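Aspartate-semialdehyde dehydrogenase 2 (Vibrio cholerae, PDB 2R00) catalyses the NADPH-dependent reductive dephosphorylation of L-aspartyl-4-phosphate to L-aspartate-semialdehyde, a step on the way to lysine, methionine and threonine. Local coordinates at residues A[20-25]-A[316-321]. Numbering follows the deposited sequence.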
loop_
_atom_site.group_PDB
_atom_site.type_symbol
_atom_site.label_atom_id
_atom_site.label_comp_id
_atom_site.label_asym_id
_atom_site.label_seq_id
_atom_site.Cartn_x
_atom_site.Cartn_y
_atom_site.Cartn_z
ATOM N N LEU A 20 3.612 8.567 30.567
ATOM C CA LEU A 20 4.492 8.734 31.724
ATOM C C LEU A 20 5.968 8.678 31.293
ATOM O O LEU A 20 6.749 9.565 31.648
ATOM C CB LEU A 20 4.164 7.683 32.802
ATOM C CG LEU A 20 5.006 7.563 34.082
ATOM C CD1 LEU A 20 4.165 6.938 35.189
ATOM C CD2 LEU A 20 6.242 6.712 33.844
ATOM N N GLU A 21 6.330 7.655 30.513
ATOM C CA GLU A 21 7.699 7.506 29.978
ATOM C C GLU A 21 8.167 8.699 29.154
ATOM O O GLU A 21 9.334 9.111 29.247
ATOM C CB GLU A 21 7.811 6.260 29.106
ATOM C CG GLU A 21 7.679 4.951 29.851
ATOM C CD GLU A 21 7.672 3.750 28.912
ATOM O OE1 GLU A 21 7.104 2.709 29.295
ATOM O OE2 GLU A 21 8.228 3.842 27.788
ATOM N N VAL A 22 7.266 9.239 28.334
ATOM C CA VAL A 22 7.598 10.373 27.480
ATOM C C VAL A 22 7.781 11.656 28.297
ATOM O O VAL A 22 8.712 12.402 28.050
ATOM C CB VAL A 22 6.585 10.554 26.306
ATOM C CG1 VAL A 22 6.885 11.821 25.514
ATOM C CG2 VAL A 22 6.614 9.328 25.381
ATOM N N LEU A 23 6.903 11.894 29.271
ATOM C CA LEU A 23 7.048 13.025 30.192
ATOM C C LEU A 23 8.401 13.002 30.908
ATOM O O LEU A 23 9.037 14.044 31.098
ATOM C CB LEU A 23 5.909 13.042 31.221
ATOM C CG LEU A 23 4.519 13.509 30.751
ATOM C CD1 LEU A 23 3.445 13.191 31.803
ATOM C CD2 LEU A 23 4.516 14.990 30.404
ATOM N N GLN A 24 8.831 11.810 31.292
ATOM C CA GLN A 24 10.130 11.623 31.924
ATOM C C GLN A 24 11.281 11.868 30.920
ATOM O O GLN A 24 12.127 12.745 31.134
ATOM C CB GLN A 24 10.191 10.232 32.549
ATOM C CG GLN A 24 11.492 9.905 33.253
ATOM C CD GLN A 24 11.424 8.571 33.940
ATOM O OE1 GLN A 24 10.880 8.456 35.032
ATOM N NE2 GLN A 24 11.981 7.544 33.302
ATOM N N GLU A 25 11.273 11.134 29.809
ATOM C CA GLU A 25 12.298 11.279 28.768
ATOM C C GLU A 25 12.456 12.716 28.241
ATOM O O GLU A 25 13.582 13.197 28.062
ATOM C CB GLU A 25 12.055 10.279 27.630
ATOM C CG GLU A 25 12.413 8.846 28.023
ATOM C CD GLU A 25 11.901 7.783 27.059
ATOM O OE1 GLU A 25 11.473 8.138 25.929
ATOM O OE2 GLU A 25 11.937 6.582 27.433
ATOM N N VAL A 316 3.679 2.876 17.464
ATOM C CA VAL A 316 2.493 3.703 17.244
ATOM C C VAL A 316 2.065 4.459 18.502
ATOM O O VAL A 316 1.685 5.625 18.428
ATOM C CB VAL A 316 1.313 2.865 16.677
ATOM C CG1 VAL A 316 0.112 3.746 16.409
ATOM C CG2 VAL A 316 1.725 2.165 15.390
ATOM N N ARG A 317 2.137 3.786 19.646
ATOM C CA ARG A 317 1.770 4.381 20.929
ATOM C C ARG A 317 2.674 5.557 21.307
ATOM O O ARG A 317 2.191 6.573 21.813
ATOM C CB ARG A 317 1.763 3.317 22.034
ATOM C CG ARG A 317 0.827 2.148 21.740
ATOM C CD ARG A 317 0.843 1.105 22.854
ATOM N NE ARG A 317 0.202 -0.150 22.447
ATOM C CZ ARG A 317 -1.113 -0.386 22.469
ATOM N NH1 ARG A 317 -1.972 0.540 22.890
ATOM N NH2 ARG A 317 -1.576 -1.567 22.070
ATOM N N LYS A 318 3.975 5.420 21.041
ATOM C CA LYS A 318 4.964 6.446 21.377
ATOM C C LYS A 318 4.798 7.699 20.518
ATOM O O LYS A 318 5.060 8.818 20.983
ATOM C CB LYS A 318 6.396 5.889 21.285
ATOM C CG LYS A 318 7.423 6.705 22.073
ATOM C CD LYS A 318 8.584 5.854 22.585
ATOM C CE LYS A 318 9.364 6.595 23.668
ATOM N NZ LYS A 318 10.572 5.849 24.106
ATOM N N GLY A 319 4.348 7.510 19.277
ATOM C CA GLY A 319 4.026 8.628 18.394
ATOM C C GLY A 319 2.859 9.443 18.935
ATOM O O GLY A 319 2.940 10.669 19.035
ATOM N N ALA A 320 1.781 8.751 19.289
ATOM C CA ALA A 320 0.596 9.368 19.896
ATOM C C ALA A 320 0.930 10.081 21.209
ATOM O O ALA A 320 0.536 11.231 21.425
ATOM C CB ALA A 320 -0.463 8.317 20.129
ATOM N N ALA A 321 1.674 9.393 22.074
ATOM C CA ALA A 321 2.019 9.913 23.391
ATOM C C ALA A 321 2.901 11.149 23.277
ATOM O O ALA A 321 2.671 12.146 23.955
ATOM C CB ALA A 321 2.692 8.841 24.217
#
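K318 reaches across to E25 with its chain extended beyond CG, and NZ donates a hydrogen bond to E25 OE1 at 3.1 Å, forming a salt bridge. The ammonium approaches the syn lone pair of OE1, the side facing the other oxygen, yet E25 OE2 remains 3.7 Å from NZ, so the grip is one-sided rather than bidentate. The two side chains cross at about a right angle, and K318 CE lies 3.5 Å from E25 OE1. E21 OE2, at 4.8 Å from K318 NZ, is too distant for a bond but may add to the favourable field around the ammonium.

Beneath this polar bridge, V22 makes the apolar contact. With CG1 anti to the backbone N (chi1 175°), CG2 is the branch that reaches A321 CB, at 4.1 Å; the same methyl lies 4.2 Å from K318 CE, so the lysine's aliphatic part joins the packing. The segment axes cross steeply (-61°), 10.1 Å apart; few residues touch, burying 192 Å².

Helix 14-25 follows strand 4-9 of the Rossmann-type nucleotide-binding domain. Helix 316-335, which packs on it, follows strand 306-313 of the dimerisation domain's six-stranded mixed sheet. V15 and N315, predicted NADP(+) ligands, lie near A321 and K318, so the contact probably borders the cofactor site. V22 also touches T322 and V325, while L20 and L23 pack on strand 45-48.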